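Local coordinates for GTP cyclohydrolase 1 type 2 homolog (Staphylococcus aureus subsp. aureus, PDB 3LNL), which is of unknown function but belongs to the NIF3 family and binds a pair of zinc ions in a toroidal homohexamer capped by PII-like domains, at residues 67-72 and 331-336; 103-106 and 111-114; 18-23 and 27-32; 54-59 and 359-364; 5-10 and 95-100. The protein carries 2 engineered substitutions. One frame throughout, in Å; residues are numbered along the deposited sequence.

Interaction 1: residues 67-72 and 331-336; sequences SHHPLI and YSEYVM. With ZN (zinc ion), chain G; ZN (zinc ion), chain F.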
# COMPACT_ATOMS: atom_id res chain seq x y z
N SER B 67 -9.76 29.44 15.05
CA SER B 67 -8.72 28.73 15.77
C SER B 67 -7.63 28.33 14.80
O SER B 67 -7.85 28.30 13.58
CB SER B 67 -9.29 27.49 16.50
OG SER B 67 -9.64 26.45 15.56
N HIS B 68 -6.44 28.05 15.34
CA HIS B 68 -5.38 27.47 14.56
C HIS B 68 -5.64 25.96 14.41
O HIS B 68 -5.76 25.45 13.30
CB HIS B 68 -4.02 27.71 15.20
CG HIS B 68 -2.88 27.18 14.41
ND1 HIS B 68 -2.77 27.35 13.05
CD2 HIS B 68 -1.78 26.48 14.79
CE1 HIS B 68 -1.62 26.83 12.64
NE2 HIS B 68 -1.06 26.19 13.65
N HIS B 69 -5.80 25.27 15.52
CA HIS B 69 -5.98 23.84 15.49
C HIS B 69 -7.44 23.53 15.14
O HIS B 69 -8.35 24.15 15.70
CB HIS B 69 -5.60 23.21 16.80
CG HIS B 69 -4.13 23.25 17.09
ND1 HIS B 69 -3.64 23.28 18.38
CD2 HIS B 69 -3.06 23.28 16.28
CE1 HIS B 69 -2.32 23.32 18.34
NE2 HIS B 69 -1.93 23.23 17.08
N PRO B 70 -7.66 22.56 14.26
CA PRO B 70 -9.02 22.23 13.86
C PRO B 70 -9.69 21.38 14.95
O PRO B 70 -9.21 20.33 15.35
CB PRO B 70 -8.81 21.44 12.54
CG PRO B 70 -7.47 20.91 12.63
CD PRO B 70 -6.67 21.83 13.48
N LEU B 71 -10.84 21.84 15.44
CA LEU B 71 -11.52 21.14 16.50
C LEU B 71 -12.00 19.78 15.99
O LEU B 71 -12.08 18.81 16.76
CB LEU B 71 -12.71 21.97 16.96
CG LEU B 71 -13.60 21.45 18.09
CD1 LEU B 71 -12.76 21.26 19.40
CD2 LEU B 71 -14.80 22.37 18.30
N ILE B 72 -12.36 19.73 14.71
CA ILE B 72 -12.69 18.46 14.05
C ILE B 72 -11.54 18.19 13.13
O ILE B 72 -11.23 19.00 12.26
CB ILE B 72 -13.99 18.52 13.24
CG1 ILE B 72 -15.17 18.82 14.17
CG2 ILE B 72 -14.24 17.13 12.46
CD1 ILE B 72 -16.48 19.18 13.40
N TYR B 331 2.73 24.31 22.66
CA TYR B 331 1.88 25.39 23.12
C TYR B 331 2.35 26.81 22.72
O TYR B 331 1.52 27.73 22.65
CB TYR B 331 1.60 25.31 24.64
CG TYR B 331 0.55 26.30 25.06
CD1 TYR B 331 -0.77 26.13 24.64
CD2 TYR B 331 0.89 27.46 25.73
CE1 TYR B 331 -1.74 27.08 24.91
CE2 TYR B 331 -0.08 28.41 26.05
CZ TYR B 331 -1.42 28.21 25.60
OH TYR B 331 -2.39 29.13 25.90
N SER B 332 3.64 27.00 22.44
CA SER B 332 4.11 28.28 21.97
C SER B 332 3.51 28.75 20.65
O SER B 332 3.60 29.93 20.36
CB SER B 332 5.62 28.36 21.93
OG SER B 332 6.16 28.35 23.23
N GLU B 333 2.81 27.90 19.92
CA GLU B 333 1.93 28.40 18.84
C GLU B 333 0.85 29.38 19.30
O GLU B 333 0.22 30.04 18.47
CB GLU B 333 1.30 27.23 18.10
CG GLU B 333 2.27 26.41 17.32
CD GLU B 333 1.57 25.51 16.37
OE1 GLU B 333 1.55 25.85 15.17
OE2 GLU B 333 0.96 24.53 16.84
N TYR B 334 0.64 29.52 20.62
CA TYR B 334 -0.38 30.47 21.13
C TYR B 334 -0.14 31.89 20.70
O TYR B 334 -1.05 32.71 20.75
CB TYR B 334 -0.49 30.45 22.67
CG TYR B 334 0.60 31.26 23.32
CD1 TYR B 334 0.41 32.60 23.55
CD2 TYR B 334 1.85 30.70 23.66
CE1 TYR B 334 1.41 33.40 24.10
CE2 TYR B 334 2.87 31.50 24.27
CZ TYR B 334 2.63 32.84 24.47
OH TYR B 334 3.59 33.68 25.00
N VAL B 335 1.08 32.21 20.23
CA VAL B 335 1.36 33.54 19.71
C VAL B 335 0.46 33.89 18.55
O VAL B 335 0.33 35.05 18.22
CB VAL B 335 2.89 33.74 19.25
CG1 VAL B 335 3.83 33.55 20.46
CG2 VAL B 335 3.25 32.79 18.10
N MET B 336 -0.15 32.92 17.88
CA MET B 336 -0.98 33.29 16.72
C MET B 336 -2.32 33.95 17.12
O MET B 336 -3.02 34.46 16.26
CB MET B 336 -1.19 32.15 15.71
CG MET B 336 -1.81 30.87 16.18
SD MET B 336 -3.44 30.93 16.98
CE MET B 336 -4.45 31.49 15.57
ZN ZN G . 0.82 25.02 13.54
ZN ZN F . 0.05 22.79 16.16
O HOH W 1 -0.91 20.82 15.70
O HOH W 2 1.79 21.82 15.17
O HOH W 3 -0.27 23.33 14.09
O HOH W 4 2.35 23.45 13.64
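Glu333 faces His68 and His69 across a pair of zinc ions, and its carboxylate bridges the two metals. OE1 of Glu333 binds the first zinc at 2.0 Å, where NE2 of His68 sits 2.2 Å from the metal; OE2 of Glu333 binds the second zinc at 2.1 Å, beside NE2 of His69. The neighbouring ligand atoms, such as His68 NE2 and Glu333 OE1 at 3.0 Å, are held together by the metal and not by a hydrogen bond. The His68 ring stands almost square to the carboxylate, with 86° between their planes, whereas the His69 ring is turned by 57°. Water 3 bridges both ions, while water 4 belongs to the first and waters 1 and 2 to the second; Asp106 and His330 complete the two sets of protein ligands.

Behind the metals, His68 CB points toward 331-336, and with CG anti to the backbone N (chi1 -177°) NE2 arrives at the zinc. There Met336 curls round the stem of His68, with SD 3.7 Å from His68 CB and the CE methyl against the same carbon. The far nitrogens are tied down too: His68 ND1 bonds to Met101 O and His69 ND1 to Asp48 OD1, fixing how each ring is rotated. Ser67 OG donates to His69 O over 2.6 Å, bracing the turn that carries both histidines, and His313 of another subunit packs against the His69 ring edge-to-face. With one carboxylate and one water shared between two zincs, this is the dinuclear metal centre characteristic of NIF3-family proteins.

Interaction 2: residues 103-106 and 111-114; sequences TNLD and GVNM. With ZN (zinc ion), chain G.
Leu105 O, in the last turn of the short helix 103-106, accepts the backbone N-H of Val112 at 3.0 Å, with an angle of 153° at the hydrogen. Gly111, the N-cap of helix 112-119, brings its CA to 3.1 Å from the same Leu105 O in a CA-H...O contact. Having no side chain, it lets the carbonyl lie directly against the main chain, and the two helices are pinned close together where they meet.

Of the side chains, Asp106 carries the metal. Its carboxylate grips a zinc ion with both oxygens, OD1 at 2.2 Å and OD2 at 2.3 Å, in a bidentate bond. Asp106 CB points away from 111-114, but with CG beside the backbone N (chi1 -73°) the carboxylate comes back to Val112. CG2 of Val112 lies 3.4 Å from Asp106 OD1, the two side chains running side by side in the same direction, and the same methyl meets Leu105 CD2. OD1 of Asp106 also accepts a hydrogen bond from water 5, which in turn accepts one from Asn113 ND2 at 2.8 Å. Asn113 ND2 makes a further, weak bond to Asp106 O, and Asn113 OD1 takes the backbone N of Gly287, which steadies the amide. Asn113 thus acts as a second-shell residue for the metal ligand.

Helix 103-106 follows strand 97-100, and helix 112-119 continues beyond Met114; strand 240-253 lies against both, Leu242 touching Asp106 and Val244 touching Asn113.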
# COMPACT_ATOMS: atom_id res chain seq x y z
N THR B 103 -2.74 24.51 8.85
CA THR B 103 -1.43 24.51 8.22
C THR B 103 -1.30 25.63 7.16
O THR B 103 -0.20 26.06 6.93
CB THR B 103 -1.00 23.15 7.67
OG1 THR B 103 -1.93 22.69 6.69
CG2 THR B 103 -0.83 22.10 8.82
N ASN B 104 -2.39 26.15 6.56
CA ASN B 104 -2.28 27.40 5.79
C ASN B 104 -1.64 28.57 6.55
O ASN B 104 -0.86 29.35 6.00
CB ASN B 104 -3.59 27.82 5.05
CG ASN B 104 -4.79 27.91 5.96
OD1 ASN B 104 -4.95 27.10 6.90
ND2 ASN B 104 -5.64 28.93 5.73
N LEU B 105 -1.92 28.66 7.84
CA LEU B 105 -1.28 29.70 8.65
C LEU B 105 0.15 29.32 9.06
O LEU B 105 0.96 30.21 9.23
CB LEU B 105 -2.14 30.01 9.88
CG LEU B 105 -1.81 31.30 10.62
CD1 LEU B 105 -2.22 32.55 9.82
CD2 LEU B 105 -2.55 31.20 12.00
N ASP B 106 0.44 28.02 9.20
CA ASP B 106 1.82 27.55 9.48
C ASP B 106 2.79 27.90 8.35
O ASP B 106 3.98 28.10 8.61
CB ASP B 106 1.89 26.04 9.77
CG ASP B 106 1.34 25.69 11.15
OD1 ASP B 106 1.77 26.39 12.11
OD2 ASP B 106 0.49 24.74 11.27
N GLY B 111 2.51 34.15 8.85
CA GLY B 111 1.88 33.13 9.72
C GLY B 111 2.62 32.77 11.00
O GLY B 111 3.38 33.57 11.49
N VAL B 112 2.40 31.55 11.52
CA VAL B 112 2.84 31.17 12.87
C VAL B 112 4.37 31.37 13.11
O VAL B 112 4.83 31.87 14.16
CB VAL B 112 2.44 29.68 13.17
CG1 VAL B 112 2.95 29.19 14.51
CG2 VAL B 112 0.90 29.53 13.08
N ASN B 113 5.14 31.01 12.12
CA ASN B 113 6.60 31.06 12.24
C ASN B 113 7.21 32.42 12.08
O ASN B 113 8.11 32.76 12.85
CB ASN B 113 7.22 29.99 11.36
CG ASN B 113 6.75 28.62 11.80
OD1 ASN B 113 6.89 28.30 12.97
ND2 ASN B 113 6.08 27.88 10.92
N MET B 114 6.62 33.26 11.22
CA MET B 114 6.97 34.70 11.22
C MET B 114 6.64 35.30 12.58
O MET B 114 7.45 36.05 13.12
CB MET B 114 6.27 35.44 10.09
CG MET B 114 6.30 36.96 10.19
SD MET B 114 8.00 37.51 9.98
CE MET B 114 8.25 37.22 8.23
ZN ZN G . 0.82 25.02 13.54
O HOH W 5 4.61 25.79 12.07
O HOH W 3 -0.27 23.33 14.09
O HOH W 4 2.35 23.45 13.64

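Interaction 3: residues 18-23 and 27-32; sequences VPFSTA and DNVGLL
Phe20 and Ala23 close on Val29 and Gly30 within the connection from helix 7-17 to strand 30-32, an outermost strand of the five-stranded mixed sheet in this chain. The chain makes a 3-10 turn over residues 20-22, then doubles back so that its two halves pack against each other near the surface.

The bridging contacts are mainly apolar. Val29 CG2 is the point where they converge: it lies 3.7 Å from Ala23 CB and 3.8 Å from Phe20 CD2, reaching the phenyl ring at its edge, near the ring plane. The Phe20 and Val29 side chains run antiparallel, and the ring extends past the valine to the start of the strand, where Phe20 CE2 comes within 3.5 Å of Gly30 N. The Phe20 chi1 of -73° puts CG anti to the carbonyl carbon and aims the ring that way. Met11 and Leu14 of helix 7-17 and Asn104 of helix 103-106 also touch the Phe20 side chain.

Polar bonds hold each half in shape and do not cross between them. Asp27 OD1 accepts a hydrogen bond from the backbone, Asn28 N lying 2.8 Å from Asp27 OD1 and above the carboxylate plane. The same carboxylate reaches inward, OD1 to His102 ND1 and OD2 to Thr103 OG1, which ties the loop to the residues just behind the zinc site. In the 3-10 turn Pro19 O is gripped twice by Thr22: its backbone N donates from 3.0 Å, and its OG1 from 2.7 Å, in the carbonyl plane.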
# COMPACT_ATOMS: atom_id res chain seq x y z
N VAL B 18 -4.56 34.26 3.36
CA VAL B 18 -3.95 33.04 3.91
C VAL B 18 -4.61 31.84 3.24
O VAL B 18 -5.49 31.17 3.82
CB VAL B 18 -4.11 32.93 5.45
CG1 VAL B 18 -3.35 31.71 6.04
CG2 VAL B 18 -3.68 34.24 6.19
N PRO B 19 -4.27 31.63 1.96
CA PRO B 19 -5.12 30.78 1.13
C PRO B 19 -5.30 29.38 1.69
O PRO B 19 -4.31 28.70 2.00
CB PRO B 19 -4.37 30.70 -0.20
CG PRO B 19 -3.40 31.81 -0.19
CD PRO B 19 -3.27 32.38 1.18
N PHE B 20 -6.56 28.92 1.75
CA PHE B 20 -6.83 27.62 2.33
C PHE B 20 -6.17 26.49 1.54
O PHE B 20 -5.83 25.45 2.10
CB PHE B 20 -8.32 27.42 2.49
CG PHE B 20 -8.88 28.25 3.60
CD1 PHE B 20 -9.47 29.47 3.34
CD2 PHE B 20 -8.72 27.86 4.92
CE1 PHE B 20 -9.96 30.26 4.37
CE2 PHE B 20 -9.19 28.64 5.96
CZ PHE B 20 -9.82 29.84 5.70
N SER B 21 -5.93 26.74 0.25
CA SER B 21 -5.29 25.78 -0.63
C SER B 21 -3.81 25.50 -0.25
O SER B 21 -3.24 24.51 -0.68
CB SER B 21 -5.38 26.28 -2.09
OG SER B 21 -4.48 27.38 -2.34
N THR B 22 -3.19 26.37 0.55
CA THR B 22 -1.82 26.14 0.94
C THR B 22 -1.73 25.21 2.14
O THR B 22 -0.61 24.87 2.57
CB THR B 22 -1.05 27.45 1.17
OG1 THR B 22 -1.63 28.20 2.25
CG2 THR B 22 -1.03 28.29 -0.18
N ALA B 23 -2.90 24.84 2.72
CA ALA B 23 -2.90 23.84 3.79
C ALA B 23 -2.50 22.48 3.23
O ALA B 23 -2.68 22.24 2.05
CB ALA B 23 -4.29 23.76 4.47
N ASP B 27 -4.99 17.99 6.03
CA ASP B 27 -5.48 18.89 7.06
C ASP B 27 -7.00 19.10 6.88
O ASP B 27 -7.59 18.68 5.87
CB ASP B 27 -4.74 20.23 6.93
CG ASP B 27 -4.69 21.01 8.21
OD1 ASP B 27 -5.31 20.63 9.22
OD2 ASP B 27 -4.01 22.08 8.17
N ASN B 28 -7.62 19.69 7.89
CA ASN B 28 -9.02 20.03 7.87
C ASN B 28 -9.19 21.50 8.17
O ASN B 28 -9.16 21.91 9.33
CB ASN B 28 -9.76 19.16 8.86
CG ASN B 28 -11.27 19.19 8.64
OD1 ASN B 28 -11.71 19.32 7.52
ND2 ASN B 28 -12.05 19.12 9.71
N VAL B 29 -9.34 22.32 7.12
CA VAL B 29 -9.31 23.79 7.28
C VAL B 29 -10.54 24.46 6.72
O VAL B 29 -11.32 23.86 5.96
CB VAL B 29 -8.01 24.44 6.70
CG1 VAL B 29 -6.76 23.97 7.48
CG2 VAL B 29 -7.85 24.19 5.22
N GLY B 30 -10.76 25.70 7.14
CA GLY B 30 -11.89 26.46 6.66
C GLY B 30 -13.03 26.48 7.65
O GLY B 30 -12.82 26.37 8.86
N LEU B 31 -14.24 26.66 7.14
CA LEU B 31 -15.44 26.71 8.03
C LEU B 31 -15.74 25.29 8.46
O LEU B 31 -16.17 24.49 7.66
CB LEU B 31 -16.65 27.31 7.30
CG LEU B 31 -17.93 27.45 8.13
CD1 LEU B 31 -17.68 28.36 9.32
CD2 LEU B 31 -19.12 27.93 7.26
N LEU B 32 -15.47 24.95 9.72
CA LEU B 32 -15.68 23.57 10.19
C LEU B 32 -17.08 23.42 10.76
O LEU B 32 -17.68 22.35 10.68
CB LEU B 32 -14.66 23.21 11.28
CG LEU B 32 -13.17 23.20 10.81
CD1 LEU B 32 -12.22 22.46 11.81
CD2 LEU B 32 -13.07 22.60 9.36

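Interaction 4: residues 54-59 and 359-364; sequences VNEAIE and ASTINT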
# COMPACT_ATOMS: atom_id res chain seq x y z
N VAL B 54 -15.30 28.83 23.92
CA VAL B 54 -16.66 28.97 23.45
C VAL B 54 -17.46 29.84 24.45
O VAL B 54 -18.18 30.74 24.02
CB VAL B 54 -17.34 27.59 23.22
CG1 VAL B 54 -18.76 27.78 22.69
CG2 VAL B 54 -16.50 26.75 22.26
N ASN B 55 -17.25 29.62 25.75
CA ASN B 55 -17.94 30.38 26.79
C ASN B 55 -17.53 31.81 26.72
O ASN B 55 -18.35 32.69 26.95
CB ASN B 55 -17.64 29.81 28.18
CG ASN B 55 -18.34 28.47 28.43
OD1 ASN B 55 -19.37 28.19 27.83
ND2 ASN B 55 -17.83 27.71 29.38
N GLU B 56 -16.25 32.04 26.45
CA GLU B 56 -15.73 33.41 26.30
C GLU B 56 -16.37 34.14 25.08
O GLU B 56 -16.75 35.30 25.17
CB GLU B 56 -14.19 33.35 26.20
CG GLU B 56 -13.44 34.70 25.94
CD GLU B 56 -11.97 34.47 25.65
OE1 GLU B 56 -11.22 35.41 25.84
OE2 GLU B 56 -11.52 33.35 25.22
N ALA B 57 -16.53 33.45 23.96
CA ALA B 57 -17.21 34.05 22.78
C ALA B 57 -18.64 34.42 23.11
O ALA B 57 -19.07 35.53 22.82
CB ALA B 57 -17.17 33.11 21.58
N ILE B 58 -19.36 33.50 23.76
CA ILE B 58 -20.72 33.75 24.15
C ILE B 58 -20.79 34.98 25.05
O ILE B 58 -21.66 35.84 24.88
CB ILE B 58 -21.34 32.54 24.86
CG1 ILE B 58 -21.48 31.38 23.86
CG2 ILE B 58 -22.70 32.91 25.58
CD1 ILE B 58 -21.75 29.99 24.51
N GLU B 59 -19.88 35.03 26.01
CA GLU B 59 -19.92 36.05 27.02
C GLU B 59 -19.68 37.41 26.37
O GLU B 59 -20.26 38.41 26.79
CB GLU B 59 -18.88 35.74 28.14
CG GLU B 59 -18.97 36.63 29.30
CD GLU B 59 -18.37 38.01 29.04
OE1 GLU B 59 -17.31 38.09 28.35
OE2 GLU B 59 -18.93 39.01 29.56
N ALA B 359 -8.18 38.64 20.66
CA ALA B 359 -7.45 37.43 20.91
C ALA B 359 -7.97 36.81 22.25
O ALA B 359 -8.06 37.53 23.24
CB ALA B 359 -5.98 37.78 21.01
N SER B 360 -8.39 35.55 22.24
CA SER B 360 -8.77 34.86 23.49
C SER B 360 -7.61 34.92 24.48
O SER B 360 -6.48 34.62 24.15
CB SER B 360 -9.11 33.37 23.27
OG SER B 360 -9.29 32.69 24.54
N THR B 361 -7.94 35.33 25.70
CA THR B 361 -6.99 35.47 26.79
C THR B 361 -6.81 34.17 27.56
O THR B 361 -5.97 34.10 28.45
CB THR B 361 -7.51 36.54 27.82
OG1 THR B 361 -8.79 36.11 28.35
CG2 THR B 361 -7.74 37.89 27.13
N ILE B 362 -7.61 33.15 27.28
CA ILE B 362 -7.54 31.93 28.07
C ILE B 362 -6.25 31.14 27.77
O ILE B 362 -5.94 30.86 26.63
CB ILE B 362 -8.80 31.10 27.85
CG1 ILE B 362 -10.00 31.89 28.44
CG2 ILE B 362 -8.67 29.68 28.57
CD1 ILE B 362 -11.24 31.42 27.99
N ASN B 363 -5.50 30.77 28.80
CA ASN B 363 -4.42 29.83 28.62
C ASN B 363 -5.00 28.41 28.52
O ASN B 363 -5.53 27.91 29.48
CB ASN B 363 -3.41 29.92 29.77
CG ASN B 363 -2.19 29.08 29.52
OD1 ASN B 363 -2.32 27.92 29.11
ND2 ASN B 363 -0.98 29.67 29.74
N THR B 364 -4.89 27.78 27.36
CA THR B 364 -5.57 26.55 27.06
C THR B 364 -4.51 25.43 27.04
O THR B 364 -4.76 24.39 26.53
CB THR B 364 -6.26 26.61 25.62
OG1 THR B 364 -5.29 26.99 24.65
CG2 THR B 364 -7.40 27.61 25.57
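An ST turn headed by Ser360, just past strand 357-359, outermost in the sheet of this chain, is held by the carboxylate of Glu56 from helix 51-60. This joins the helix that follows strand 43-46 to the loop leaving that strand's parallel neighbour, so the contact lies at that border of the sheet. Residues some 300 positions apart in the chain are brought together here.

Glu56 reaches across in a nearly straight line: CG is anti to the backbone N (chi1 176°), and the chain stays extended beyond it. Its two oxygens then have separate tasks. OE1 accepts the backbone N-H of Thr361 at 3.3 Å, using its syn lone pair, with an angle of 159° at the hydrogen. OE2 takes the hydroxyl of Ser360, although the modelled separation of OE2 and OG, 2.4 Å, is too short to be trusted as an exact length. The Thr361 bond, with the Ser360 hydroxyl close by, probably limits the rotation of this buried carboxylate. Ile362 adds an apolar flank, with CD1 3.4 Å from Glu56 OE2 and 4.0 Å from Glu56 CB.

Around this point Ser360 also bonds through its backbone to Thr45 of strand 43-46, and its carbonyl meets Lys337 NZ. The turn itself is closed by Ser360 OG, which accepts the backbone N-H of Ile362 at 3.2 Å.

Interaction 5: residues 5-10 and 95-100; sequences MKIADL and DINLIA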
# COMPACT_ATOMS: atom_id res chain seq x y z
N MET B 5 -21.07 42.06 7.02
CA MET B 5 -20.24 40.94 6.65
C MET B 5 -20.88 39.61 7.11
O MET B 5 -21.21 39.46 8.29
CB MET B 5 -18.83 41.11 7.25
CG MET B 5 -17.93 39.99 7.00
SD MET B 5 -16.28 40.19 7.68
CE MET B 5 -16.63 39.89 9.38
N LYS B 6 -21.05 38.68 6.17
CA LYS B 6 -21.47 37.31 6.49
C LYS B 6 -20.27 36.37 6.62
O LYS B 6 -19.17 36.71 6.18
CB LYS B 6 -22.43 36.76 5.43
CG LYS B 6 -23.73 37.56 5.30
CD LYS B 6 -24.61 37.04 4.17
CE LYS B 6 -26.00 37.64 4.14
NZ LYS B 6 -26.97 36.68 3.47
N ILE B 7 -20.46 35.19 7.20
CA ILE B 7 -19.37 34.22 7.28
C ILE B 7 -18.75 34.01 5.88
O ILE B 7 -17.53 33.92 5.75
CB ILE B 7 -19.80 32.89 7.92
CG1 ILE B 7 -19.94 33.01 9.47
CG2 ILE B 7 -18.77 31.76 7.57
CD1 ILE B 7 -18.58 33.14 10.21
N ALA B 8 -19.57 33.91 4.83
CA ALA B 8 -19.07 33.73 3.47
C ALA B 8 -18.09 34.85 3.06
O ALA B 8 -17.04 34.58 2.49
CB ALA B 8 -20.26 33.63 2.47
N ASP B 9 -18.42 36.10 3.41
CA ASP B 9 -17.54 37.27 3.14
C ASP B 9 -16.25 37.14 3.94
O ASP B 9 -15.15 37.39 3.41
CB ASP B 9 -18.23 38.60 3.49
CG ASP B 9 -19.55 38.77 2.78
OD1 ASP B 9 -19.48 38.91 1.56
OD2 ASP B 9 -20.62 38.77 3.45
N LEU B 10 -16.35 36.75 5.20
CA LEU B 10 -15.15 36.60 5.99
C LEU B 10 -14.24 35.51 5.39
O LEU B 10 -13.01 35.67 5.31
CB LEU B 10 -15.47 36.26 7.43
CG LEU B 10 -14.29 36.01 8.40
CD1 LEU B 10 -13.33 37.25 8.48
CD2 LEU B 10 -14.77 35.59 9.84
N ASP B 95 -25.27 29.00 18.02
CA ASP B 95 -25.04 29.61 16.70
C ASP B 95 -23.68 30.31 16.61
O ASP B 95 -23.57 31.42 16.10
CB ASP B 95 -26.19 30.56 16.37
CG ASP B 95 -27.50 29.80 16.17
OD1 ASP B 95 -28.37 29.93 17.01
OD2 ASP B 95 -27.62 29.04 15.21
N ILE B 96 -22.64 29.64 17.12
CA ILE B 96 -21.29 30.09 16.98
C ILE B 96 -20.64 29.33 15.82
O ILE B 96 -20.76 28.09 15.66
CB ILE B 96 -20.45 29.84 18.25
CG1 ILE B 96 -21.16 30.32 19.53
CG2 ILE B 96 -19.06 30.49 18.09
CD1 ILE B 96 -21.27 31.77 19.71
N ASN B 97 -19.97 30.10 14.98
CA ASN B 97 -19.27 29.59 13.85
C ASN B 97 -17.78 29.44 14.17
O ASN B 97 -17.18 30.33 14.78
CB ASN B 97 -19.41 30.58 12.69
CG ASN B 97 -20.83 30.94 12.41
OD1 ASN B 97 -21.56 30.15 11.83
ND2 ASN B 97 -21.24 32.15 12.82
N LEU B 98 -17.18 28.35 13.70
CA LEU B 98 -15.80 28.01 13.98
C LEU B 98 -15.08 27.78 12.67
O LEU B 98 -15.43 26.87 11.92
CB LEU B 98 -15.69 26.75 14.87
CG LEU B 98 -14.23 26.29 15.13
CD1 LEU B 98 -13.41 27.40 15.90
CD2 LEU B 98 -14.15 24.95 15.85
N ILE B 99 -14.05 28.58 12.43
CA ILE B 99 -13.18 28.44 11.26
C ILE B 99 -11.78 28.04 11.74
O ILE B 99 -11.29 28.56 12.73
CB ILE B 99 -13.07 29.83 10.53
CG1 ILE B 99 -14.45 30.25 9.98
CG2 ILE B 99 -11.91 29.84 9.46
CD1 ILE B 99 -14.56 31.83 9.66
N ALA B 100 -11.16 27.09 11.04
CA ALA B 100 -9.83 26.67 11.35
C ALA B 100 -8.89 27.19 10.26
O ALA B 100 -9.06 26.92 9.05
CB ALA B 100 -9.71 25.11 11.38
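The bond from Lys6 N to Asp9 OD2, 2.8 Å long, closes the first turn of helix 7-17, the turn whose Ile7 and Leu10 pack on Asn97 and Ile99 of strand 97-100. Lys6 is the N-cap, and its N-H meets the anti lone pair of Asp9 OD2 with 161° at the hydrogen: the half of a capping box in which the side chain three residues on returns to the cap. The contact is a helix-on-sheet packing within an alpha/beta layer, buried and largely apolar, with one amide among the aliphatic groups.

Asn97 and Ile99, two residues apart on the strand, both point toward the helix. Ile7 lies over the first: its CD1 is 3.7 Å from Asn97 CB, brought there by a bend at chi2 (-71°), and its CG1 is 3.7 Å from Asn97 CG. The amide of Asn97 is anchored at both ends, ND2 to Asn63 O and OD1 to Asp35 N, so a polar group can sit beneath an isoleucine. Thr64 of strand 64-67 and Leu31 of strand 30-32 widen the floor under the helix. One turn further along, the methyl groups Leu10 CD2 and Ile99 CD1 meet at 3.8 Å.

Overall arrangement
Interactions 1 and 2 are buried and share one zinc ion, with waters 3 and 4, so their chemistry is that of metal ligands and the bonds that position them. Interaction 3 lies near the surface, yet touches interaction 2 by side-chain hydrogen bonds. Interactions 3 and 5 meet on the same sheet, where strands 30-32 and 97-100 pair; interaction 5 is buried and mainly aliphatic, apart from one anchored amide, whereas interaction 3 combines apolar packing with turn-closing bonds. Interaction 4, only partly buried, depends on a carboxylate and its donors at the opposite border of that sheet, and adjoins interaction 1 through Tyr331 and Thr364. Interactions 2 and 4 do not touch, their centres being about 21 Å apart.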